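PDB 1V2A: glutathione transferase gst1-6, which probably catalyses the conjugation of glutathione to electrophilic halide-bearing compounds, as a homodimeric Delta-class glutathione transferase of the mosquito Anopheles dirus. Local coordinates for residues B[105-110]-B[126-131]. Sequence-based numbering, arbitrary orientation.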
# COMPACT_ATOMS: atom_id res chain seq x y z
N LYS B 105 -9.33 -1.64 -1.11
CA LYS B 105 -9.21 -3.05 -1.48
C LYS B 105 -10.54 -3.75 -1.33
O LYS B 105 -10.93 -4.56 -2.18
CB LYS B 105 -8.17 -3.74 -0.58
CG LYS B 105 -8.22 -5.28 -0.58
CD LYS B 105 -7.65 -5.93 -1.85
CE LYS B 105 -8.55 -5.70 -3.07
NZ LYS B 105 -8.05 -6.34 -4.32
N ARG B 106 -11.23 -3.45 -0.25
CA ARG B 106 -12.52 -4.06 0.03
C ARG B 106 -13.64 -3.44 -0.81
O ARG B 106 -14.68 -4.07 -1.01
CB ARG B 106 -12.82 -3.96 1.53
CG ARG B 106 -11.85 -4.79 2.37
CD ARG B 106 -12.04 -4.57 3.85
NE ARG B 106 -10.96 -5.18 4.63
CZ ARG B 106 -10.88 -5.15 5.96
NH1 ARG B 106 -11.82 -4.53 6.67
NH2 ARG B 106 -9.86 -5.73 6.58
N ILE B 107 -13.43 -2.22 -1.30
CA ILE B 107 -14.44 -1.57 -2.13
C ILE B 107 -14.39 -2.14 -3.54
O ILE B 107 -15.37 -2.64 -4.05
CB ILE B 107 -14.20 -0.04 -2.27
CG1 ILE B 107 -14.26 0.65 -0.91
CG2 ILE B 107 -15.23 0.55 -3.22
CD1 ILE B 107 -15.42 0.20 -0.05
N ILE B 108 -13.22 -2.03 -4.14
CA ILE B 108 -12.96 -2.50 -5.49
C ILE B 108 -13.20 -4.01 -5.62
O ILE B 108 -13.55 -4.49 -6.70
CB ILE B 108 -11.51 -2.14 -5.91
CG1 ILE B 108 -11.53 -1.21 -7.12
CG2 ILE B 108 -10.68 -3.39 -6.16
CD1 ILE B 108 -12.09 -1.84 -8.36
N ASP B 109 -13.00 -4.75 -4.54
CA ASP B 109 -13.26 -6.19 -4.57
C ASP B 109 -14.74 -6.35 -4.87
O ASP B 109 -15.13 -7.06 -5.79
CB ASP B 109 -12.92 -6.86 -3.23
CG ASP B 109 -11.45 -7.24 -3.11
OD1 ASP B 109 -10.70 -7.09 -4.11
OD2 ASP B 109 -11.04 -7.71 -2.03
N VAL B 110 -15.57 -5.66 -4.09
CA VAL B 110 -17.02 -5.71 -4.29
C VAL B 110 -17.39 -5.27 -5.71
O VAL B 110 -18.16 -5.94 -6.39
CB VAL B 110 -17.76 -4.80 -3.29
CG1 VAL B 110 -19.25 -4.96 -3.47
CG2 VAL B 110 -17.38 -5.16 -1.86
N GLU B 126 -19.03 -7.25 5.51
CA GLU B 126 -18.70 -6.95 6.89
C GLU B 126 -17.35 -6.25 7.01
O GLU B 126 -17.18 -5.34 7.81
CB GLU B 126 -18.70 -8.22 7.74
CG GLU B 126 -18.36 -7.95 9.20
CD GLU B 126 -18.21 -9.21 10.02
OE1 GLU B 126 -19.23 -9.91 10.26
OE2 GLU B 126 -17.06 -9.51 10.42
N LYS B 127 -16.37 -6.70 6.22
CA LYS B 127 -15.06 -6.07 6.25
C LYS B 127 -15.21 -4.69 5.63
O LYS B 127 -14.55 -3.73 6.06
CB LYS B 127 -14.03 -6.90 5.48
CG LYS B 127 -13.48 -8.06 6.29
CD LYS B 127 -12.56 -8.98 5.49
CE LYS B 127 -11.27 -8.29 5.02
NZ LYS B 127 -11.45 -7.47 3.78
N LEU B 128 -16.08 -4.58 4.63
CA LEU B 128 -16.34 -3.31 3.97
C LEU B 128 -16.73 -2.36 5.09
O LEU B 128 -16.12 -1.31 5.29
CB LEU B 128 -17.51 -3.46 2.99
CG LEU B 128 -17.75 -2.45 1.85
CD1 LEU B 128 -17.30 -1.07 2.24
CD2 LEU B 128 -16.97 -2.91 0.63
N LYS B 129 -17.76 -2.75 5.84
CA LYS B 129 -18.26 -1.97 6.95
C LYS B 129 -17.14 -1.70 7.93
O LYS B 129 -16.94 -0.56 8.36
CB LYS B 129 -19.39 -2.74 7.64
CG LYS B 129 -19.85 -2.12 8.95
CD LYS B 129 -20.97 -2.93 9.56
CE LYS B 129 -21.34 -2.43 10.94
NZ LYS B 129 -20.19 -2.57 11.89
N GLY B 130 -16.41 -2.76 8.28
CA GLY B 130 -15.31 -2.63 9.22
C GLY B 130 -14.33 -1.54 8.82
O GLY B 130 -13.88 -0.76 9.67
N ALA B 131 -13.98 -1.48 7.54
CA ALA B 131 -13.04 -0.49 7.06
C ALA B 131 -13.61 0.92 7.22
O ALA B 131 -12.90 1.85 7.58
CB ALA B 131 -12.70 -0.75 5.61
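With CG set beside its backbone N (chi1 -66°) and the chain extended from CG to NE, Arg106 reaches across to Lys127, whose own chain folds back at chi3 and chi4 over the guanidinium. Arg106 NH1 donates to the backbone Lys127 O at 2.9 Å, an acceptor lying close to the guanidinium plane. The donor stands above the carbonyl plane, with a C=O...N angle of 111°. As the ordinary helical bond, Ala131 N reaches Lys127 O from the opposite face at 2.8 Å. One carbonyl thus serves both its own helix and the neighbouring one. Lys127 CG lies 3.9 Å above the Arg106 guanidinium plane, over its centre. The placement of the lysine tip is doubtful, because NZ is modelled implausibly close to Arg106 NE, donor against donor. This pairing joins helices 86-115 and 122-141 of the all-helical C-terminal domain of the glutathione transferase fold; their local axes run 145° apart in direction and approach to 9.3 Å. On the buried side, Leu128 directs both methyls at helix 86-115: Leu128 CD1 meets Ile107 CD1 at 3.2 Å and Leu128 CD2 meets Val110 CG2 at 3.4 Å, both tighter than usual van der Waals contact. Ile107 also touches Leu164 in a loop, and Val110 also touches Pro120 and Leu167; the Ala131 side chain rests on Thr102 and Leu103 of helix 86-115.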